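Local coordinates for peptidase M16 inactive domain family protein (Pseudomonas fluorescens, PDB 3GWB) that is of unproven activity but belongs to the peptidase M16 inactive-domain family, and may be a metal-dependent hydrolase, at residues A[151-156]-A[166-171]; A[157-162]-A[412-417]; A[234-239]-A[255-260]. One frame throughout, in Å; residues are numbered along the deposited sequence.

Contact 1 (A[151-156]-A[166-171])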
loop_
_atom_site.group_PDB
_atom_site.type_symbol
_atom_site.label_atom_id
_atom_site.label_comp_id
_atom_site.label_asym_id
_atom_site.label_seq_id
_atom_site.Cartn_x
_atom_site.Cartn_y
_atom_site.Cartn_z
ATOM N N ALA A 151 2.391 -8.017 -19.720
ATOM C CA ALA A 151 3.575 -7.781 -20.537
ATOM C C ALA A 151 4.822 -8.128 -19.726
ATOM O O ALA A 151 5.781 -8.693 -20.245
ATOM C CB ALA A 151 3.625 -6.324 -20.978
ATOM N N SER A 152 4.800 -7.784 -18.444
ATOM C CA SER A 152 5.928 -8.060 -17.565
ATOM C C SER A 152 6.189 -9.563 -17.425
ATOM O O SER A 152 7.326 -10.010 -17.578
ATOM C CB SER A 152 5.676 -7.449 -16.187
ATOM O OG SER A 152 6.789 -7.656 -15.336
ATOM N N LEU A 153 5.144 -10.336 -17.135
ATOM C CA LEU A 153 5.289 -11.784 -16.986
ATOM C C LEU A 153 5.899 -12.400 -18.240
ATOM O O LEU A 153 6.806 -13.227 -18.155
ATOM C CB LEU A 153 3.931 -12.441 -16.705
ATOM C CG LEU A 153 3.241 -12.066 -15.391
ATOM C CD1 LEU A 153 1.970 -12.882 -15.239
ATOM C CD2 LEU A 153 4.179 -12.328 -14.216
ATOM N N GLU A 154 5.391 -11.992 -19.403
ATOM C CA GLU A 154 5.887 -12.492 -20.684
ATOM C C GLU A 154 7.324 -12.037 -20.934
ATOM O O GLU A 154 8.144 -12.806 -21.431
ATOM C CB GLU A 154 4.983 -12.004 -21.824
ATOM C CG GLU A 154 5.492 -12.289 -23.239
ATOM C CD GLU A 154 5.633 -13.772 -23.540
ATOM O OE1 GLU A 154 4.878 -14.576 -22.953
ATOM O OE2 GLU A 154 6.488 -14.131 -24.381
ATOM N N LEU A 155 7.624 -10.786 -20.590
ATOM C CA LEU A 155 8.967 -10.250 -20.790
ATOM C C LEU A 155 9.991 -11.027 -19.967
ATOM O O LEU A 155 11.082 -11.338 -20.448
ATOM C CB LEU A 155 9.008 -8.762 -20.420
ATOM C CG LEU A 155 10.347 -8.040 -20.596
ATOM C CD1 LEU A 155 10.867 -8.242 -22.007
ATOM C CD2 LEU A 155 10.169 -6.554 -20.306
HETATM N N MSE A 156 9.641 -11.346 -18.725
HETATM C CA MSE A 156 10.547 -12.099 -17.870
HETATM C C MSE A 156 10.745 -13.516 -18.405
HETATM O O MSE A 156 11.789 -14.120 -18.184
HETATM C CB MSE A 156 10.030 -12.135 -16.426
HETATM C CG MSE A 156 10.211 -10.816 -15.666
HETATM SE SE MSE A 156 11.946 -10.267 -15.529
HETATM C CE MSE A 156 12.487 -11.171 -14.067
ATOM N N ALA A 166 12.831 -16.564 -14.210
ATOM C CA ALA A 166 11.789 -16.410 -15.215
ATOM C C ALA A 166 10.344 -16.426 -14.706
ATOM O O ALA A 166 9.556 -15.546 -15.049
ATOM C CB ALA A 166 11.958 -17.477 -16.288
ATOM N N HIS A 167 9.991 -17.419 -13.894
ATOM C CA HIS A 167 8.617 -17.545 -13.410
ATOM C C HIS A 167 8.218 -16.533 -12.344
ATOM O O HIS A 167 9.050 -16.050 -11.578
ATOM C CB HIS A 167 8.379 -18.967 -12.894
ATOM C CG HIS A 167 9.051 -19.255 -11.593
ATOM N ND1 HIS A 167 8.413 -19.120 -10.377
ATOM C CD2 HIS A 167 10.320 -19.639 -11.308
ATOM C CE1 HIS A 167 9.256 -19.408 -9.406
ATOM N NE2 HIS A 167 10.420 -19.725 -9.940
ATOM N N ALA A 168 6.929 -16.211 -12.310
ATOM C CA ALA A 168 6.403 -15.255 -11.349
ATOM C C ALA A 168 6.579 -15.782 -9.932
ATOM O O ALA A 168 6.323 -16.955 -9.663
ATOM C CB ALA A 168 4.931 -14.994 -11.631
ATOM N N SER A 169 7.003 -14.900 -9.032
ATOM C CA SER A 169 7.229 -15.248 -7.632
ATOM C C SER A 169 6.018 -15.839 -6.922
ATOM O O SER A 169 6.163 -16.722 -6.077
ATOM C CB SER A 169 7.702 -14.019 -6.858
ATOM O OG SER A 169 8.949 -13.569 -7.348
ATOM N N ASP A 170 4.826 -15.347 -7.248
ATOM C CA ASP A 170 3.612 -15.844 -6.611
ATOM C C ASP A 170 3.071 -17.124 -7.246
ATOM O O ASP A 170 1.988 -17.587 -6.890
ATOM C CB ASP A 170 2.522 -14.770 -6.629
ATOM C CG ASP A 170 2.330 -14.149 -8.011
ATOM O OD1 ASP A 170 2.450 -14.870 -9.025
ATOM O OD2 ASP A 170 2.047 -12.935 -8.078
ATOM N N GLY A 171 3.824 -17.696 -8.178
ATOM C CA GLY A 171 3.374 -18.912 -8.835
ATOM C C GLY A 171 2.185 -18.613 -9.728
ATOM O O GLY A 171 2.058 -17.496 -10.225
HETATM O O HOH W 1 7.176 -14.373 -15.622
#
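Leu153 and Met156 sit on one face of helix 147-160 and meet the irregular segment 166-171, the backbones coming closest at Met156 and Ala166, with CA atoms 5.2 Å apart. The selenomethionine Met156 points its CB toward the loop, and this atom lies 3.7 Å from Ala166 O. The Met156 chain then bends at both chi2 and chi3, and its side chain also touches Lys92. One turn back, with CG beside the backbone N (chi1 -64°), Leu153 swings its CD2 methyl to 3.8 Å from Ala168 CB. A water joins the two backbones. It donates to Leu153 O at 2.8 Å and to Ala166 O at 2.7 Å. Within the loop, Ala168 to Gly171 form a type I beta turn. Ala168 O there accepts from Gly171 N and from His167 ND1, which approach from opposite faces of the carbonyl plane. This is plain structural packing of the chain that turns back after helix 147-160 against that helix. The two are joined by one methyl-to-methyl contact, a CB packed on a carbonyl oxygen, and a bridging water, which serves two carbonyls that could not bond each other.

Contact 2 (A[157-162]-A[412-417])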
loop_
_atom_site.group_PDB
_atom_site.type_symbol
_atom_site.label_atom_id
_atom_site.label_comp_id
_atom_site.label_asym_id
_atom_site.label_seq_id
_atom_site.Cartn_x
_atom_site.Cartn_y
_atom_site.Cartn_z
ATOM N N LYS A 157 9.754 -14.044 -19.117
ATOM C CA LYS A 157 9.870 -15.385 -19.691
ATOM C C LYS A 157 10.865 -15.385 -20.850
ATOM O O LYS A 157 11.715 -16.272 -20.953
ATOM C CB LYS A 157 8.517 -15.875 -20.211
ATOM C CG LYS A 157 7.436 -16.033 -19.151
ATOM C CD LYS A 157 6.120 -16.508 -19.774
ATOM C CE LYS A 157 4.994 -16.514 -18.754
ATOM N NZ LYS A 157 3.686 -16.853 -19.378
ATOM N N ARG A 158 10.742 -14.394 -21.729
ATOM C CA ARG A 158 11.621 -14.273 -22.890
ATOM C C ARG A 158 13.060 -13.982 -22.478
ATOM O O ARG A 158 14.009 -14.452 -23.103
ATOM C CB ARG A 158 11.115 -13.157 -23.811
ATOM C CG ARG A 158 9.861 -13.515 -24.604
ATOM C CD ARG A 158 9.168 -12.270 -25.134
ATOM N NE ARG A 158 7.992 -12.597 -25.936
ATOM C CZ ARG A 158 8.029 -12.879 -27.233
ATOM N NH1 ARG A 158 9.187 -12.868 -27.878
ATOM N NH2 ARG A 158 6.913 -13.186 -27.883
ATOM N N LEU A 159 13.209 -13.216 -21.404
ATOM C CA LEU A 159 14.516 -12.824 -20.893
ATOM C C LEU A 159 15.294 -13.956 -20.217
ATOM O O LEU A 159 16.491 -14.125 -20.457
ATOM C CB LEU A 159 14.338 -11.680 -19.891
ATOM C CG LEU A 159 15.175 -10.405 -20.005
ATOM C CD1 LEU A 159 14.870 -9.708 -21.315
ATOM C CD2 LEU A 159 14.852 -9.477 -18.832
ATOM N N TYR A 160 14.611 -14.726 -19.373
ATOM C CA TYR A 160 15.254 -15.806 -18.619
ATOM C C TYR A 160 14.981 -17.259 -19.030
ATOM O O TYR A 160 15.620 -18.173 -18.512
ATOM C CB TYR A 160 14.910 -15.633 -17.141
ATOM C CG TYR A 160 15.567 -14.433 -16.506
ATOM C CD1 TYR A 160 16.891 -14.490 -16.084
ATOM C CD2 TYR A 160 14.870 -13.238 -16.332
ATOM C CE1 TYR A 160 17.515 -13.392 -15.499
ATOM C CE2 TYR A 160 15.491 -12.123 -15.742
ATOM C CZ TYR A 160 16.815 -12.216 -15.330
ATOM O OH TYR A 160 17.450 -11.139 -14.750
ATOM N N GLY A 161 14.037 -17.485 -19.935
ATOM C CA GLY A 161 13.753 -18.851 -20.356
ATOM C C GLY A 161 13.459 -19.824 -19.219
ATOM O O GLY A 161 12.455 -19.680 -18.518
ATOM N N THR A 162 14.325 -20.819 -19.028
ATOM C CA THR A 162 14.117 -21.812 -17.974
ATOM C C THR A 162 14.822 -21.463 -16.668
ATOM O O THR A 162 14.786 -22.232 -15.701
ATOM C CB THR A 162 14.587 -23.218 -18.415
ATOM O OG1 THR A 162 15.919 -23.138 -18.940
ATOM C CG2 THR A 162 13.661 -23.779 -19.475
ATOM N N LYS A 412 20.487 -6.067 -28.228
ATOM C CA LYS A 412 20.081 -7.159 -27.349
ATOM C C LYS A 412 18.724 -6.989 -26.679
ATOM O O LYS A 412 18.282 -7.874 -25.942
ATOM C CB LYS A 412 21.139 -7.376 -26.263
ATOM C CG LYS A 412 22.508 -7.797 -26.771
ATOM C CD LYS A 412 23.417 -8.110 -25.598
ATOM C CE LYS A 412 24.758 -8.704 -26.030
ATOM N NZ LYS A 412 25.578 -7.742 -26.810
HETATM N N MSE A 413 18.061 -5.867 -26.935
HETATM C CA MSE A 413 16.766 -5.601 -26.317
HETATM C C MSE A 413 15.650 -6.557 -26.703
HETATM O O MSE A 413 15.489 -6.928 -27.871
HETATM C CB MSE A 413 16.318 -4.162 -26.602
HETATM C CG MSE A 413 16.928 -3.123 -25.666
HETATM SE SE MSE A 413 16.263 -3.169 -23.976
HETATM C CE MSE A 413 16.266 -1.419 -23.578
ATOM N N VAL A 414 14.901 -6.963 -25.685
ATOM C CA VAL A 414 13.752 -7.841 -25.839
ATOM C C VAL A 414 12.585 -6.908 -25.573
ATOM O O VAL A 414 12.522 -6.260 -24.523
ATOM C CB VAL A 414 13.755 -8.962 -24.787
ATOM C CG1 VAL A 414 12.501 -9.816 -24.932
ATOM C CG2 VAL A 414 15.000 -9.810 -24.946
ATOM N N ILE A 415 11.667 -6.821 -26.524
ATOM C CA ILE A 415 10.540 -5.924 -26.374
ATOM C C ILE A 415 9.195 -6.634 -26.317
ATOM O O ILE A 415 8.928 -7.561 -27.078
ATOM C CB ILE A 415 10.536 -4.913 -27.515
ATOM C CG1 ILE A 415 11.906 -4.234 -27.583
ATOM C CG2 ILE A 415 9.432 -3.888 -27.308
ATOM C CD1 ILE A 415 12.121 -3.429 -28.835
ATOM N N VAL A 416 8.352 -6.186 -25.397
ATOM C CA VAL A 416 7.031 -6.762 -25.236
ATOM C C VAL A 416 6.022 -5.658 -24.986
ATOM O O VAL A 416 6.164 -4.871 -24.047
ATOM C CB VAL A 416 6.989 -7.753 -24.053
ATOM C CG1 VAL A 416 5.583 -8.313 -23.897
ATOM C CG2 VAL A 416 7.990 -8.874 -24.279
ATOM N N SER A 417 5.005 -5.600 -25.837
ATOM C CA SER A 417 3.955 -4.606 -25.706
ATOM C C SER A 417 2.614 -5.302 -25.507
ATOM O O SER A 417 2.406 -6.416 -25.984
ATOM C CB SER A 417 3.893 -3.730 -26.957
ATOM O OG SER A 417 3.674 -4.519 -28.110
#
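Arg158 and Leu159, near the end of helix 147-160, pack on Val414 and Val416, which both direct their CB atoms toward the helix from strand 414-419. The apolar contact is made by Leu159 and Val414. Leu159 CD1 lies 3.6 Å from Val414 CG2 and almost as near Val414 CB, and the two side chains meet at a slant. A chi1 of -130°, nearly eclipsed, goes with the reach of Leu159 CD1 to Val414.

The second kind of contact uses the aliphatic part of Arg158. Its CB is 3.8 Å from Val414 CG1, and its CD is 3.7 Å from Val416 CG2. The chain runs extended from CG to NE, which carries it from one valine to the next. Arg158 meets CG1 of Val414 but CG2 of Val416.

The polar end of Arg158 is held elsewhere. NE forms a salt bridge with Glu154, one turn earlier on the same helix, and NH1 makes a weak hydrogen bond to Ser239. The charged group thus remains paired while its methylenes cover the valines.

This is helix-on-sheet packing against a mixed sheet. Strand 414-419 runs there parallel to strand 239-244 on one side and antiparallel to strand 249-257 on the other. Leu155 and Ala151 continue the packing along the helix, and Leu159 also touches Pro311 of strand 311-319.

Contact 3 (A[234-239]-A[255-260])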
loop_
_atom_site.group_PDB
_atom_site.type_symbol
_atom_site.label_atom_id
_atom_site.label_comp_id
_atom_site.label_asym_id
_atom_site.label_seq_id
_atom_site.Cartn_x
_atom_site.Cartn_y
_atom_site.Cartn_z
ATOM N N ALA A 234 21.443 -17.382 -19.515
ATOM C CA ALA A 234 22.067 -17.294 -20.824
ATOM C C ALA A 234 21.575 -16.010 -21.473
ATOM O O ALA A 234 20.473 -15.548 -21.181
ATOM C CB ALA A 234 21.673 -18.484 -21.673
ATOM N N GLU A 235 22.396 -15.430 -22.343
ATOM C CA GLU A 235 22.021 -14.206 -23.046
ATOM C C GLU A 235 20.880 -14.526 -24.002
ATOM O O GLU A 235 21.060 -15.286 -24.949
ATOM C CB GLU A 235 23.209 -13.674 -23.851
ATOM C CG GLU A 235 24.301 -13.028 -23.019
ATOM C CD GLU A 235 23.910 -11.647 -22.542
ATOM O OE1 GLU A 235 22.875 -11.530 -21.851
ATOM O OE2 GLU A 235 24.633 -10.679 -22.863
ATOM N N PRO A 236 19.691 -13.952 -23.771
ATOM C CA PRO A 236 18.560 -14.219 -24.658
ATOM C C PRO A 236 18.726 -13.495 -25.992
ATOM O O PRO A 236 19.407 -12.472 -26.067
ATOM C CB PRO A 236 17.379 -13.680 -23.865
ATOM C CG PRO A 236 17.981 -12.481 -23.208
ATOM C CD PRO A 236 19.306 -13.010 -22.706
ATOM N N LYS A 237 18.105 -14.026 -27.039
ATOM C CA LYS A 237 18.177 -13.400 -28.357
ATOM C C LYS A 237 17.167 -12.254 -28.400
ATOM O O LYS A 237 16.118 -12.319 -27.758
ATOM C CB LYS A 237 17.851 -14.419 -29.454
ATOM C CG LYS A 237 16.503 -15.103 -29.279
ATOM C CD LYS A 237 16.132 -15.958 -30.485
ATOM C CE LYS A 237 14.834 -16.717 -30.236
ATOM N NZ LYS A 237 13.712 -15.803 -29.853
ATOM N N ALA A 238 17.486 -11.200 -29.144
ATOM C CA ALA A 238 16.582 -10.062 -29.254
ATOM C C ALA A 238 15.281 -10.517 -29.905
ATOM O O ALA A 238 15.291 -11.319 -30.838
ATOM C CB ALA A 238 17.227 -8.955 -30.088
ATOM N N SER A 239 14.159 -10.014 -29.406
ATOM C CA SER A 239 12.869 -10.381 -29.972
ATOM C C SER A 239 11.800 -9.369 -29.593
ATOM O O SER A 239 11.965 -8.606 -28.641
ATOM C CB SER A 239 12.450 -11.779 -29.499
ATOM O OG SER A 239 12.218 -11.814 -28.100
ATOM N N ALA A 255 13.714 -4.561 -22.455
ATOM C CA ALA A 255 14.636 -5.088 -21.470
ATOM C C ALA A 255 15.689 -6.009 -22.054
ATOM O O ALA A 255 15.591 -6.455 -23.195
ATOM C CB ALA A 255 13.854 -5.834 -20.382
ATOM N N GLN A 256 16.697 -6.275 -21.232
ATOM C CA GLN A 256 17.796 -7.165 -21.559
ATOM C C GLN A 256 18.463 -7.438 -20.230
ATOM O O GLN A 256 18.128 -6.800 -19.229
ATOM C CB GLN A 256 18.778 -6.513 -22.535
ATOM C CG GLN A 256 19.309 -5.152 -22.132
ATOM C CD GLN A 256 20.263 -4.594 -23.181
ATOM O OE1 GLN A 256 21.449 -4.948 -23.214
ATOM N NE2 GLN A 256 19.743 -3.744 -24.057
ATOM N N LEU A 257 19.387 -8.390 -20.204
ATOM C CA LEU A 257 20.063 -8.721 -18.963
ATOM C C LEU A 257 20.917 -7.563 -18.479
ATOM O O LEU A 257 21.683 -6.981 -19.245
ATOM C CB LEU A 257 20.934 -9.964 -19.145
ATOM C CG LEU A 257 20.186 -11.269 -19.419
ATOM C CD1 LEU A 257 21.185 -12.421 -19.521
ATOM C CD2 LEU A 257 19.194 -11.530 -18.293
ATOM N N GLY A 258 20.771 -7.229 -17.202
ATOM C CA GLY A 258 21.541 -6.146 -16.626
ATOM C C GLY A 258 22.737 -6.711 -15.893
ATOM O O GLY A 258 23.355 -7.673 -16.347
ATOM N N ILE A 259 23.061 -6.126 -14.746
ATOM C CA ILE A 259 24.195 -6.590 -13.961
ATOM C C ILE A 259 23.731 -7.332 -12.716
ATOM O O ILE A 259 22.550 -7.301 -12.369
ATOM C CB ILE A 259 25.067 -5.405 -13.495
ATOM C CG1 ILE A 259 24.201 -4.421 -12.700
ATOM C CG2 ILE A 259 25.703 -4.718 -14.694
ATOM C CD1 ILE A 259 24.993 -3.461 -11.838
ATOM N N ASP A 260 24.661 -8.018 -12.059
ATOM C CA ASP A 260 24.342 -8.699 -10.814
ATOM C C ASP A 260 24.722 -7.673 -9.745
ATOM O O ASP A 260 25.525 -6.775 -10.003
ATOM C CB ASP A 260 25.130 -10.008 -10.651
ATOM C CG ASP A 260 26.608 -9.845 -10.916
ATOM O OD1 ASP A 260 27.203 -8.867 -10.420
ATOM O OD2 ASP A 260 27.178 -10.711 -11.616
HETATM O O HOH W 2 20.413 -9.513 -22.490
#
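Leu257 lays its CD1 methyl against the ring of Pro236, with Pro236 CD 3.7 Å from Leu257 CD1. Leu257 CG is nearly as close to the same ring carbon. The CB of Leu257 is directed toward segment 234-239. The same methyl touches the backbone before the proline, 3.6 Å from Ala234 O.

Glu235 approaches from another direction. Its chain bends at chi2 (-76°), which brings the carboxylate back over the leucine. Glu235 OE1 lies 3.0 Å from Leu257 CD1, which is shorter than usual for oxygen and methyl, so the exact value is doubtful. This oxygen also has polar partners. It forms a salt bridge with Arg309 and receives a hydrogen bond from a water 3.2 Å away. The water in turn accepts from Leu257 N, at 2.7 Å, and so ties the carboxylate to the strand backbone. Arg309 also donates from NE to Gly258 O. Glu235 and the Gly258 carbonyl therefore share Arg309.

Segment 234-239 leads into strand 239-244. Segment 255-260 lies on strand 249-257 and the residues that follow, and strand 414-419 lies between strands 239-244 and 249-257 in the sheet. Leu257 also rests on Pro233 and on Tyr160 of helix 147-160, while Ile259 packs on helix 266-277.

Overall arrangement
Contacts 1 and 2 both use helix 147-160. Contact 1 joins it to the chain that follows it, and contact 2 to strand 414-419, far along the sequence. Contact 2 is the buried one, and this helix-on-sheet contact relies on aliphatic packing. Contacts 1 and 3 are only partly buried. There, loop segments meet a helix or a strand, and water and polar groups take a larger share. Contacts 2 and 3 meet in one sheet, with centres about 7 Å apart, and probable backbone hydrogen bonds connect them. Contact 1 reaches contact 3 through Leu155, whose CD2 lies 3.8 Å from Ala255 CB.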